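Local coordinates for acyl-[acyl-carrier-protein]--UDP-N-acetylglucosamine O-acyltransferase (Helicobacter pylori, PDB 1J2Z) that catalyses transfer of a (3R)-hydroxyacyl chain from acyl carrier protein to UDP-N-acetylglucosamine, the first step of lipid A biosynthesis, at residues V52-E57 / I82-L87; G19-E24 / G37-N42; N42-Q47 / T56-F61; A5-I10 / G23-I28; G164-G169 / G192-R197. All blocks are in the same frame, centred on the assembly; numbering follows the deposited sequence.

How the contacts relate
Contacts 1 to 4 join neighbouring coils of one left-handed beta-helix near its N-terminal end; contact 5 joins a late coil to the start of the C-terminal helices. Contacts 2 and 3 share Asn42 and have centres about 8 Å apart; contacts 2 and 4 share Gly23 and Glu24, about 9 Å apart. Contact 1 shares Thr56 and Glu57 with contact 3 and meets contact 2 where Glu57 bonds His41. Contacts 4 and 5 are about 40 Å apart between centres. All lie away from the substrate site. The side chains of Leu87 (contact 1) and Phe59 (contact 3) stay about 11 Å, and that of Met166 (contact 5) about 10 Å, from a bound octyl thioglucoside.

Contact 1: V52-E57 / I82-L87; sequences VGKNTE and IGEDNL
Thr56 OG1 is gripped by two backbone groups of segment 82-87: it donates to Gly83 O at 2.8 Å and accepts from Asn86 N at 3.1 Å. The first bond leaves the Gly83 carbonyl plane by 27°; together the two satisfy a buried hydroxyl. With OG1 beside its backbone N (chi1 -77°), the methyl CG2 is carried to 3.8 Å from Asn86 CB.

Glu84 makes the second large patch. Its chain runs alongside that of Lys54, both pointing the same way, and Glu84 CG packs 3.8 Å from Lys54 CB. The charged ends do not meet: Glu84 OE2 stands 4.2 Å from Lys54 NZ, and one water spans them, while a second joins OE2 to Lys54 N. The salt bridge of Lys54 goes to Asp35. A further water ties Glu84 OE1 to Asp85 OD2 and Asn55 ND2; the Asn55 amide and Asp85 carboxylate lie side by side, their planes 8° apart.

Ile82, with the largest buried area, contributes backbone and side chain. Its O receives Gly53 N at 2.8 Å, and its CD1 lies 4.4 Å from Val52 CG2. Asp85 N to Lys54 O and Glu57 N to Asn86 O, both 2.9 Å, complete the backbone bonds between the two bends.

The type II turn from Gly53 to Thr56 nests on the equivalent bend of the next coil. The pair carries strands 49-52 and 79-82 round a corner of the beta-helix into strands 57-58 and 87-88; Lys33 and Asp35 bond Val52 on one flank, and Gly108 and Asn111 hold the Asn86 side chain on the other.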
# COMPACT_ATOMS: atom_id res chain seq x y z
N VAL A 52 -3.62 -18.47 17.68
CA VAL A 52 -2.91 -18.80 16.44
C VAL A 52 -2.79 -20.32 16.35
O VAL A 52 -2.09 -20.95 17.17
CB VAL A 52 -1.51 -18.15 16.41
CG1 VAL A 52 -0.78 -18.55 15.14
CG2 VAL A 52 -1.64 -16.63 16.47
N GLY A 53 -3.47 -20.90 15.37
CA GLY A 53 -3.50 -22.35 15.17
C GLY A 53 -2.21 -23.06 14.81
O GLY A 53 -1.24 -22.45 14.36
N LYS A 54 -2.22 -24.38 14.99
CA LYS A 54 -1.07 -25.24 14.72
C LYS A 54 -0.36 -25.00 13.40
O LYS A 54 -0.99 -24.88 12.35
CB LYS A 54 -1.48 -26.73 14.78
CG LYS A 54 -2.05 -27.22 16.11
CD LYS A 54 -2.30 -28.73 16.07
CE LYS A 54 -2.83 -29.27 17.39
NZ LYS A 54 -4.23 -28.82 17.66
N ASN A 55 0.96 -24.96 13.49
CA ASN A 55 1.84 -24.80 12.34
C ASN A 55 1.75 -23.50 11.56
O ASN A 55 2.34 -23.37 10.49
CB ASN A 55 1.66 -25.99 11.40
CG ASN A 55 1.93 -27.31 12.08
OD1 ASN A 55 3.02 -27.53 12.62
ND2 ASN A 55 0.95 -28.20 12.07
N THR A 56 1.01 -22.52 12.07
CA THR A 56 0.93 -21.26 11.34
C THR A 56 2.27 -20.54 11.49
O THR A 56 2.89 -20.58 12.55
CB THR A 56 -0.23 -20.39 11.86
OG1 THR A 56 -1.45 -20.91 11.33
CG2 THR A 56 -0.06 -18.94 11.43
N GLU A 57 2.72 -19.90 10.41
CA GLU A 57 3.99 -19.17 10.42
C GLU A 57 3.73 -17.71 10.10
O GLU A 57 3.02 -17.39 9.14
CB GLU A 57 4.95 -19.78 9.40
CG GLU A 57 6.34 -19.15 9.39
CD GLU A 57 7.27 -19.82 8.38
OE1 GLU A 57 8.45 -19.46 8.34
OE2 GLU A 57 6.80 -20.71 7.64
N ILE A 82 -7.09 -17.44 14.51
CA ILE A 82 -6.41 -17.88 13.29
C ILE A 82 -6.24 -19.39 13.28
O ILE A 82 -5.87 -19.99 14.30
CB ILE A 82 -5.03 -17.18 13.16
CG1 ILE A 82 -5.24 -15.67 13.00
CG2 ILE A 82 -4.26 -17.72 11.97
CD1 ILE A 82 -3.97 -14.84 13.14
N GLY A 83 -6.51 -20.00 12.13
CA GLY A 83 -6.42 -21.44 11.99
C GLY A 83 -5.03 -22.04 11.85
O GLY A 83 -4.02 -21.44 12.23
N GLU A 84 -5.00 -23.23 11.27
CA GLU A 84 -3.77 -23.99 11.08
C GLU A 84 -3.12 -23.87 9.70
O GLU A 84 -3.78 -23.60 8.70
CB GLU A 84 -4.04 -25.47 11.36
CG GLU A 84 -4.55 -25.76 12.77
CD GLU A 84 -4.82 -27.24 13.01
OE1 GLU A 84 -4.18 -28.08 12.36
OE2 GLU A 84 -5.66 -27.55 13.88
N ASP A 85 -1.81 -24.09 9.67
CA ASP A 85 -1.03 -24.06 8.44
C ASP A 85 -1.16 -22.78 7.63
O ASP A 85 -1.16 -22.82 6.40
CB ASP A 85 -1.41 -25.26 7.58
CG ASP A 85 -1.15 -26.57 8.28
OD1 ASP A 85 0.01 -26.81 8.68
OD2 ASP A 85 -2.09 -27.37 8.42
N ASN A 86 -1.28 -21.65 8.31
CA ASN A 86 -1.38 -20.39 7.60
C ASN A 86 -0.01 -19.75 7.41
O ASN A 86 0.93 -20.02 8.16
CB ASN A 86 -2.29 -19.42 8.36
CG ASN A 86 -3.74 -19.85 8.32
OD1 ASN A 86 -4.34 -19.92 7.25
ND2 ASN A 86 -4.31 -20.14 9.48
N LEU A 87 0.09 -18.92 6.38
CA LEU A 87 1.32 -18.19 6.09
C LEU A 87 0.90 -16.73 6.12
O LEU A 87 0.07 -16.30 5.32
CB LEU A 87 1.85 -18.56 4.70
CG LEU A 87 2.51 -19.93 4.55
CD1 LEU A 87 2.74 -20.25 3.07
CD2 LEU A 87 3.82 -19.93 5.32
O HOH W 1 -4.93 -25.39 15.94
O HOH W 2 -6.03 -29.43 15.67
O HOH W 3 2.20 -22.52 7.77
O HOH W 4 -1.80 -28.46 11.00

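Contact 2: G19-E24 / G37-N42; sequences GVEIGE and GVKLHN
Ile22 and Leu40 lie next to each other on the same face of a parallel ladder of the left-handed beta-helix, in which each coil lays a short strand beside that of the next. The two segments run within 3° of the same direction. Glu21 N bonds Val38 O, Leu40 N bonds Glu21 O at 2.7 Å, and Gly23 N reaches Leu40 O at the same length but along a more bent path.

Leu40 can be traced outward from its backbone. CB sits 3.7 Å from Glu21 O, close to the carbonyl that receives its own N-H. CG remains near that oxygen, at 4.0 Å, because chi1 of -58° sets it beside the backbone N. From there CD1 extends to 4.2 Å from Ile22 CG1, the two side chains lying abreast and pointing the same way. Deeper in the prism the Leu40 side chain meets Ile28, Leu34 and Ile58, so this face belongs to the apolar interior of the coils.

Where the strands give way to the corner, Asn42 CB approaches Glu24 O at 3.3 Å.

The face with Glu21 and Lys39 is polar. Lys39 is fully extended, yet its NZ stays 4.4 Å from Glu21 OE1, beyond a salt bridge. One water closes the gap, donating to Glu21 OE1 and accepting from Lys39 NZ at 2.8 Å.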
# COMPACT_ATOMS: atom_id res chain seq x y z
N GLY A 19 6.73 -27.06 20.88
CA GLY A 19 7.19 -26.95 19.51
C GLY A 19 7.10 -25.56 18.90
O GLY A 19 7.40 -25.39 17.72
N VAL A 20 6.70 -24.57 19.69
CA VAL A 20 6.58 -23.20 19.17
C VAL A 20 7.92 -22.48 19.04
O VAL A 20 8.74 -22.50 19.94
CB VAL A 20 5.65 -22.35 20.07
CG1 VAL A 20 5.61 -20.91 19.56
CG2 VAL A 20 4.25 -22.95 20.08
N GLU A 21 8.12 -21.83 17.90
CA GLU A 21 9.34 -21.08 17.65
C GLU A 21 9.01 -19.59 17.68
O GLU A 21 8.06 -19.14 17.03
CB GLU A 21 9.92 -21.44 16.28
CG GLU A 21 10.36 -22.88 16.16
CD GLU A 21 10.89 -23.20 14.77
OE1 GLU A 21 11.85 -22.53 14.34
OE2 GLU A 21 10.35 -24.11 14.12
N ILE A 22 9.79 -18.82 18.43
CA ILE A 22 9.57 -17.39 18.55
C ILE A 22 10.88 -16.67 18.27
O ILE A 22 11.87 -16.87 18.97
CB ILE A 22 9.04 -17.04 19.96
CG1 ILE A 22 7.70 -17.74 20.19
CG2 ILE A 22 8.89 -15.54 20.12
CD1 ILE A 22 7.10 -17.52 21.57
N GLY A 23 10.88 -15.84 17.23
CA GLY A 23 12.09 -15.12 16.85
C GLY A 23 12.46 -13.98 17.77
O GLY A 23 11.76 -13.70 18.74
N GLU A 24 13.57 -13.31 17.46
CA GLU A 24 14.06 -12.19 18.26
C GLU A 24 13.07 -11.02 18.35
O GLU A 24 12.40 -10.68 17.38
CB GLU A 24 15.37 -11.65 17.66
CG GLU A 24 16.42 -12.70 17.37
CD GLU A 24 17.16 -13.15 18.61
OE1 GLU A 24 17.98 -14.08 18.50
OE2 GLU A 24 16.93 -12.56 19.70
N GLY A 37 3.58 -26.13 17.05
CA GLY A 37 4.27 -25.89 15.80
C GLY A 37 4.24 -24.49 15.22
O GLY A 37 4.74 -24.28 14.11
N VAL A 38 3.66 -23.53 15.93
CA VAL A 38 3.61 -22.16 15.43
C VAL A 38 5.01 -21.59 15.32
O VAL A 38 5.84 -21.78 16.21
CB VAL A 38 2.78 -21.24 16.35
CG1 VAL A 38 3.12 -19.76 16.06
CG2 VAL A 38 1.30 -21.49 16.14
N LYS A 39 5.28 -20.88 14.22
CA LYS A 39 6.58 -20.26 14.03
C LYS A 39 6.47 -18.76 13.81
O LYS A 39 5.90 -18.29 12.83
CB LYS A 39 7.33 -20.88 12.84
CG LYS A 39 8.68 -20.21 12.59
CD LYS A 39 9.48 -20.86 11.47
CE LYS A 39 10.82 -20.17 11.29
NZ LYS A 39 11.70 -20.87 10.31
N LEU A 40 7.03 -18.00 14.75
CA LEU A 40 7.02 -16.55 14.66
C LEU A 40 8.43 -16.12 14.33
O LEU A 40 9.37 -16.48 15.03
CB LEU A 40 6.62 -15.92 15.99
CG LEU A 40 5.28 -16.29 16.62
CD1 LEU A 40 5.08 -15.47 17.88
CD2 LEU A 40 4.15 -16.04 15.62
N HIS A 41 8.59 -15.35 13.26
CA HIS A 41 9.91 -14.86 12.92
C HIS A 41 10.22 -13.74 13.90
O HIS A 41 9.47 -13.52 14.85
CB HIS A 41 9.94 -14.35 11.48
CG HIS A 41 9.79 -15.43 10.47
ND1 HIS A 41 10.70 -15.64 9.45
CD2 HIS A 41 8.85 -16.40 10.33
CE1 HIS A 41 10.33 -16.68 8.73
NE2 HIS A 41 9.20 -17.16 9.24
N ASN A 42 11.31 -13.03 13.69
CA ASN A 42 11.65 -11.94 14.59
C ASN A 42 10.63 -10.81 14.48
O ASN A 42 9.99 -10.63 13.44
CB ASN A 42 13.04 -11.39 14.24
CG ASN A 42 13.07 -10.70 12.88
OD1 ASN A 42 12.93 -9.47 12.78
ND2 ASN A 42 13.23 -11.49 11.83
O HOH W 5 12.54 -23.03 11.81

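Contact 3: N42-Q47 / T56-F61; sequences NNVTLQ and TEIFPF
At a corner of the left-handed beta-helix on the trimer interface, Pro60 and Phe61 lie one coil on from Asn42 and Asn43. One routine-length bond joins the backbones: Phe61 N donates to Asn43 O at 3.0 Å, bent to 134° at the hydrogen and entering 53° above the carbonyl plane rather than on a lone pair.

The side chains of these two pairs follow the same one-coil offset. Pro60 CG rests 3.4 Å from Asn42 ND2. Asn43 CB touches the Phe61 ring at CE2, 3.4 Å away; the two side chains point the same way, with amide and ring planes 37° apart. Val44 and Ile58 come instead from adjoining faces and meet in the interior at about a right angle, CG1 of Val44 lying 3.9 Å from CG2 of Ile58.

Phe61 also packs edge-to-face against Phe61 of both other subunits, and Asn43 against Asn43 of the third.

Within segment 42-47, Asn43 ND2 bonds Asn42 OD1 at 2.7 Å, on a lone pair and in the plane of both amides. Asn42 OD1 takes a second bond from Thr45 OG1 of the second subunit. The two bonds at Asn42 OD1 should set the rotation of its amide, and the in-plane N-H that of Asn43; the polar network ties the corner of one chain to the next.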
# COMPACT_ATOMS: atom_id res chain seq x y z
N ASN A 42 11.31 -13.03 13.69
CA ASN A 42 11.65 -11.94 14.59
C ASN A 42 10.63 -10.81 14.48
O ASN A 42 9.99 -10.63 13.44
CB ASN A 42 13.04 -11.39 14.24
CG ASN A 42 13.07 -10.70 12.88
OD1 ASN A 42 12.93 -9.47 12.78
ND2 ASN A 42 13.23 -11.49 11.83
N ASN A 43 10.47 -10.07 15.57
CA ASN A 43 9.60 -8.90 15.59
C ASN A 43 8.12 -9.05 15.21
O ASN A 43 7.58 -8.21 14.49
CB ASN A 43 10.22 -7.80 14.72
CG ASN A 43 11.51 -7.26 15.31
OD1 ASN A 43 11.49 -6.50 16.27
ND2 ASN A 43 12.64 -7.67 14.74
N VAL A 44 7.48 -10.11 15.68
CA VAL A 44 6.06 -10.26 15.42
C VAL A 44 5.35 -9.70 16.65
O VAL A 44 5.78 -9.94 17.79
CB VAL A 44 5.65 -11.74 15.23
CG1 VAL A 44 4.12 -11.86 15.20
CG2 VAL A 44 6.23 -12.30 13.94
N THR A 45 4.28 -8.93 16.44
CA THR A 45 3.54 -8.38 17.57
C THR A 45 2.17 -9.04 17.67
O THR A 45 1.38 -8.97 16.73
CB THR A 45 3.33 -6.86 17.43
OG1 THR A 45 4.59 -6.19 17.47
CG2 THR A 45 2.44 -6.34 18.56
N LEU A 46 1.91 -9.69 18.80
CA LEU A 46 0.63 -10.35 19.02
C LEU A 46 0.01 -9.76 20.29
O LEU A 46 0.55 -9.91 21.38
CB LEU A 46 0.85 -11.86 19.19
CG LEU A 46 1.60 -12.56 18.05
CD1 LEU A 46 1.75 -14.05 18.37
CD2 LEU A 46 0.83 -12.38 16.76
N GLN A 47 -1.13 -9.09 20.13
CA GLN A 47 -1.83 -8.47 21.25
C GLN A 47 -3.28 -8.96 21.31
O GLN A 47 -3.72 -9.75 20.48
CB GLN A 47 -1.84 -6.94 21.08
CG GLN A 47 -0.47 -6.28 20.93
CD GLN A 47 0.31 -6.23 22.23
OE1 GLN A 47 0.95 -7.20 22.63
NE2 GLN A 47 0.26 -5.09 22.91
N THR A 56 1.01 -22.52 12.07
CA THR A 56 0.93 -21.26 11.34
C THR A 56 2.27 -20.54 11.49
O THR A 56 2.89 -20.58 12.55
CB THR A 56 -0.23 -20.39 11.86
OG1 THR A 56 -1.45 -20.91 11.33
CG2 THR A 56 -0.06 -18.94 11.43
N GLU A 57 2.72 -19.90 10.41
CA GLU A 57 3.99 -19.17 10.42
C GLU A 57 3.73 -17.71 10.10
O GLU A 57 3.02 -17.39 9.14
CB GLU A 57 4.95 -19.78 9.40
CG GLU A 57 6.34 -19.15 9.39
CD GLU A 57 7.27 -19.82 8.38
OE1 GLU A 57 8.45 -19.46 8.34
OE2 GLU A 57 6.80 -20.71 7.64
N ILE A 58 4.31 -16.82 10.90
CA ILE A 58 4.12 -15.39 10.73
C ILE A 58 5.47 -14.69 10.58
O ILE A 58 6.36 -14.84 11.41
CB ILE A 58 3.37 -14.81 11.94
CG1 ILE A 58 2.05 -15.58 12.11
CG2 ILE A 58 3.13 -13.32 11.75
CD1 ILE A 58 1.29 -15.24 13.37
N PHE A 59 5.60 -13.90 9.51
CA PHE A 59 6.84 -13.20 9.21
C PHE A 59 7.06 -11.86 9.93
O PHE A 59 6.13 -11.30 10.51
CB PHE A 59 6.97 -13.05 7.69
CG PHE A 59 7.28 -14.34 6.99
CD1 PHE A 59 6.34 -15.36 6.92
CD2 PHE A 59 8.54 -14.56 6.43
CE1 PHE A 59 6.63 -16.58 6.30
CE2 PHE A 59 8.86 -15.77 5.81
CZ PHE A 59 7.90 -16.79 5.74
N PRO A 60 8.29 -11.33 9.89
CA PRO A 60 8.66 -10.07 10.54
C PRO A 60 7.74 -8.86 10.39
O PRO A 60 7.22 -8.58 9.31
CB PRO A 60 10.06 -9.78 10.00
CG PRO A 60 10.61 -11.15 9.77
CD PRO A 60 9.44 -11.86 9.13
N PHE A 61 7.57 -8.15 11.50
CA PHE A 61 6.78 -6.93 11.55
C PHE A 61 5.29 -7.05 11.27
O PHE A 61 4.65 -6.07 10.89
CB PHE A 61 7.42 -5.89 10.62
CG PHE A 61 8.89 -5.66 10.91
CD1 PHE A 61 9.81 -5.56 9.87
CD2 PHE A 61 9.35 -5.54 12.22
CE1 PHE A 61 11.16 -5.35 10.13
CE2 PHE A 61 10.70 -5.33 12.49
CZ PHE A 61 11.61 -5.24 11.44

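Contact 4: A5-I10 / G23-I28; sequences AKTAII and GEFCVI. With SO4 (sulfate ion), chain D.
Strands 9-10 and 27-28 run parallel, Ile9 N donating to Cys26 O and Ile28 N to Ile9 O, both at 2.8 Å. Ahead of them a type I turn, Ala5 to Ala8, lies on a type II turn, Gly23 to Cys26.

Thr7 joins the two turns. Its OG1 donates to Glu24 OE2 at 2.6 Å and accepts from Phe25 N at 3.1 Å. The hydroxyl also lies over one face of the Phe25 ring, 3.7 Å above its plane and displaced toward the rim. It gets there because chi1 of 57° wedges OG1 between the backbone N and the carbonyl carbon. Glu24 answers with a fold at chi2 (-78°) that brings its carboxylate back over the turn. Ala5 CB packs against the turn, 3.4 Å from Gly23 O.

A water accepting from Thr7 N lies near both Glu24 OE2 and O4 of a sulfate, which is probably from the crystallisation liquor. That ion is held by Lys3 NZ and, weakly, by Lys6 N, 3.3 Å from its O3.

On the interior side Ile10 CG1 packs 4.0 Å from Ile28 CD1, the chains side by side. Phe25 meets Phe25 of both other subunits edge-to-face. Stacked corner turns that feed short parallel strands fit the left-handed beta-helix of the hexapeptide-repeat family, here at its first coil, where strand 9-10 is outermost of its sheet within the chain.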
# COMPACT_ATOMS: atom_id res chain seq x y z
N ALA A 5 13.44 -17.12 21.33
CA ALA A 5 14.47 -16.10 21.52
C ALA A 5 14.39 -15.47 22.91
O ALA A 5 13.30 -15.12 23.38
CB ALA A 5 14.35 -15.03 20.44
N LYS A 6 15.54 -15.32 23.55
CA LYS A 6 15.61 -14.73 24.89
C LYS A 6 15.20 -13.26 24.90
O LYS A 6 14.74 -12.76 25.92
CB LYS A 6 17.03 -14.87 25.44
CG LYS A 6 17.18 -14.44 26.88
CD LYS A 6 18.58 -14.75 27.40
CE LYS A 6 18.91 -16.23 27.26
NZ LYS A 6 17.95 -17.10 28.00
N THR A 7 15.39 -12.58 23.78
CA THR A 7 15.04 -11.16 23.68
C THR A 7 13.54 -10.93 23.52
O THR A 7 13.05 -9.82 23.72
CB THR A 7 15.73 -10.49 22.49
OG1 THR A 7 15.38 -11.19 21.29
CG2 THR A 7 17.25 -10.51 22.67
N ALA A 8 12.80 -11.97 23.15
CA ALA A 8 11.36 -11.85 22.97
C ALA A 8 10.67 -11.52 24.30
O ALA A 8 11.09 -12.00 25.35
CB ALA A 8 10.79 -13.15 22.40
N ILE A 9 9.64 -10.68 24.24
CA ILE A 9 8.88 -10.31 25.43
C ILE A 9 7.58 -11.10 25.39
O ILE A 9 6.74 -10.90 24.51
CB ILE A 9 8.54 -8.80 25.46
CG1 ILE A 9 9.83 -7.97 25.45
CG2 ILE A 9 7.71 -8.48 26.71
CD1 ILE A 9 10.74 -8.22 26.66
N ILE A 10 7.43 -12.00 26.35
CA ILE A 10 6.26 -12.88 26.40
C ILE A 10 5.56 -12.82 27.75
O ILE A 10 6.14 -13.17 28.77
CB ILE A 10 6.69 -14.33 26.13
CG1 ILE A 10 7.49 -14.40 24.82
CG2 ILE A 10 5.47 -15.25 26.07
CD1 ILE A 10 8.14 -15.74 24.58
N GLY A 23 10.88 -15.84 17.23
CA GLY A 23 12.09 -15.12 16.85
C GLY A 23 12.46 -13.98 17.77
O GLY A 23 11.76 -13.70 18.74
N GLU A 24 13.57 -13.31 17.46
CA GLU A 24 14.06 -12.19 18.26
C GLU A 24 13.07 -11.02 18.35
O GLU A 24 12.40 -10.68 17.38
CB GLU A 24 15.37 -11.65 17.66
CG GLU A 24 16.42 -12.70 17.37
CD GLU A 24 17.16 -13.15 18.61
OE1 GLU A 24 17.98 -14.08 18.50
OE2 GLU A 24 16.93 -12.56 19.70
N PHE A 25 13.01 -10.42 19.53
CA PHE A 25 12.17 -9.25 19.78
C PHE A 25 10.66 -9.38 19.55
O PHE A 25 9.99 -8.37 19.35
CB PHE A 25 12.70 -8.06 18.96
CG PHE A 25 14.17 -7.81 19.14
CD1 PHE A 25 15.03 -7.79 18.04
CD2 PHE A 25 14.71 -7.62 20.41
CE1 PHE A 25 16.40 -7.59 18.20
CE2 PHE A 25 16.08 -7.41 20.59
CZ PHE A 25 16.93 -7.40 19.48
N CYS A 26 10.11 -10.58 19.57
CA CYS A 26 8.66 -10.68 19.40
C CYS A 26 8.02 -10.10 20.65
O CYS A 26 8.61 -10.12 21.72
CB CYS A 26 8.22 -12.14 19.23
SG CYS A 26 8.45 -12.83 17.58
N VAL A 27 6.81 -9.55 20.50
CA VAL A 27 6.08 -8.99 21.63
C VAL A 27 4.76 -9.74 21.70
O VAL A 27 3.93 -9.65 20.79
CB VAL A 27 5.81 -7.48 21.45
CG1 VAL A 27 5.03 -6.94 22.66
CG2 VAL A 27 7.13 -6.74 21.32
N ILE A 28 4.57 -10.49 22.78
CA ILE A 28 3.39 -11.31 22.97
C ILE A 28 2.61 -10.94 24.23
O ILE A 28 3.09 -11.11 25.35
CB ILE A 28 3.81 -12.80 23.02
CG1 ILE A 28 4.54 -13.14 21.71
CG2 ILE A 28 2.60 -13.71 23.24
CD1 ILE A 28 5.08 -14.55 21.64
S SO4 D . 18.70 -17.11 21.88
O1 SO4 D . 19.75 -16.24 22.42
O2 SO4 D . 19.31 -18.23 21.19
O3 SO4 D . 17.86 -17.61 22.96
O4 SO4 D . 17.86 -16.38 20.94
O HOH W 6 17.77 -13.57 22.04

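Contact 5: G164-G169 / G192-R197; sequences GCMIAG and GLNRHR
Asn194 and Gly164 make the close part of this small contact, which buries 188 Å² in all. Asn194 CB comes to 3.3 Å from Gly164 O, and its CG lies 3.5 Å from the same oxygen. The torsion responsible is chi1 of -171°, which swings CG away from its own backbone N and toward segment 164-169. Gly164 has a left-handed backbone (phi 63°), part of the bend that leads into strand 166-167. Arg197 covers it from the other end: CG stands 3.9 Å from Gly164 CA and CD 4.1 Å from it, while its side chain also touches Tyr146 and Asn148. The backbones themselves stay apart, the nearest CA pair, Cys165 and Asn194, being separated by 6.2 Å, and side chains bridge them.

The other side is looser. Met166 crosses Asn194 at about a right angle, with Met166 CB 4.0 Å from Asn194 CG, and both residues also touch Thr182 of strand 181-184. Beyond them Arg195 and His196 are exposed.

Asn194 occupies the N-cap position of helix 195-201, the first C-terminal helix, and is the centre of an inverse gamma turn. The contact thus brings the residue that starts this helix close to Gly164 of a late coil of the beta-helix, with Met166 and the aliphatic part of Arg197 packing round the pair, so that the helix begins directly against the coil.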
# COMPACT_ATOMS: atom_id res chain seq x y z
N GLY A 164 -14.57 -20.41 -4.03
CA GLY A 164 -13.97 -20.49 -5.35
C GLY A 164 -13.91 -19.26 -6.24
O GLY A 164 -13.79 -19.40 -7.45
N CYS A 165 -13.98 -18.07 -5.65
CA CYS A 165 -13.93 -16.86 -6.45
C CYS A 165 -12.53 -16.32 -6.67
O CYS A 165 -11.61 -16.56 -5.88
CB CYS A 165 -14.78 -15.76 -5.81
SG CYS A 165 -16.56 -16.03 -5.95
N MET A 166 -12.37 -15.57 -7.75
CA MET A 166 -11.09 -14.96 -8.07
C MET A 166 -11.33 -13.48 -8.29
O MET A 166 -12.19 -13.10 -9.09
CB MET A 166 -10.48 -15.57 -9.32
CG MET A 166 -9.09 -15.03 -9.65
SD MET A 166 -8.32 -15.89 -11.04
CE MET A 166 -7.70 -17.37 -10.22
N ILE A 167 -10.59 -12.64 -7.58
CA ILE A 167 -10.72 -11.20 -7.72
C ILE A 167 -9.41 -10.63 -8.24
O ILE A 167 -8.36 -10.77 -7.60
CB ILE A 167 -11.06 -10.54 -6.38
CG1 ILE A 167 -12.24 -11.25 -5.73
CG2 ILE A 167 -11.40 -9.06 -6.58
CD1 ILE A 167 -12.63 -10.67 -4.42
N ALA A 168 -9.47 -9.98 -9.40
CA ALA A 168 -8.28 -9.40 -10.02
C ALA A 168 -7.67 -8.30 -9.15
O ALA A 168 -8.36 -7.67 -8.35
CB ALA A 168 -8.63 -8.83 -11.39
N GLY A 169 -6.37 -8.07 -9.31
CA GLY A 169 -5.71 -7.04 -8.54
C GLY A 169 -6.22 -5.65 -8.85
O GLY A 169 -6.86 -5.43 -9.88
N GLY A 192 -17.04 -13.53 -15.48
CA GLY A 192 -17.18 -14.91 -15.92
C GLY A 192 -16.97 -15.86 -14.76
O GLY A 192 -17.11 -15.47 -13.60
N LEU A 193 -16.63 -17.11 -15.07
CA LEU A 193 -16.42 -18.10 -14.02
C LEU A 193 -14.95 -18.44 -13.80
O LEU A 193 -14.12 -18.32 -14.71
CB LEU A 193 -17.18 -19.38 -14.34
CG LEU A 193 -18.71 -19.28 -14.44
CD1 LEU A 193 -19.30 -20.69 -14.51
CD2 LEU A 193 -19.27 -18.53 -13.24
N ASN A 194 -14.64 -18.86 -12.58
CA ASN A 194 -13.29 -19.24 -12.19
C ASN A 194 -13.09 -20.69 -12.64
O ASN A 194 -13.03 -21.61 -11.83
CB ASN A 194 -13.14 -19.13 -10.68
CG ASN A 194 -11.71 -19.30 -10.22
OD1 ASN A 194 -11.40 -19.13 -9.04
ND2 ASN A 194 -10.82 -19.65 -11.14
N ARG A 195 -13.00 -20.86 -13.96
CA ARG A 195 -12.84 -22.16 -14.59
C ARG A 195 -11.68 -22.97 -14.00
O ARG A 195 -11.84 -24.14 -13.65
CB ARG A 195 -12.63 -21.97 -16.09
CG ARG A 195 -13.08 -23.13 -16.96
CD ARG A 195 -13.06 -22.74 -18.43
NE ARG A 195 -13.62 -23.77 -19.30
CZ ARG A 195 -13.06 -24.96 -19.50
NH1 ARG A 195 -11.92 -25.27 -18.89
NH2 ARG A 195 -13.64 -25.84 -20.30
N HIS A 196 -10.51 -22.34 -13.90
CA HIS A 196 -9.34 -23.02 -13.36
C HIS A 196 -9.59 -23.62 -11.99
O HIS A 196 -9.09 -24.70 -11.68
CB HIS A 196 -8.15 -22.06 -13.29
CG HIS A 196 -6.96 -22.64 -12.61
ND1 HIS A 196 -6.84 -22.70 -11.23
CD2 HIS A 196 -5.85 -23.23 -13.10
CE1 HIS A 196 -5.72 -23.31 -10.92
NE2 HIS A 196 -5.09 -23.64 -12.03
N ARG A 197 -10.37 -22.92 -11.16
CA ARG A 197 -10.68 -23.41 -9.83
C ARG A 197 -11.70 -24.54 -9.87
O ARG A 197 -11.53 -25.56 -9.21
CB ARG A 197 -11.25 -22.28 -8.97
CG ARG A 197 -11.64 -22.71 -7.57
CD ARG A 197 -10.55 -22.37 -6.58
NE ARG A 197 -9.26 -22.94 -6.94
CZ ARG A 197 -8.11 -22.60 -6.36
NH1 ARG A 197 -8.11 -21.69 -5.39
NH2 ARG A 197 -6.97 -23.16 -6.75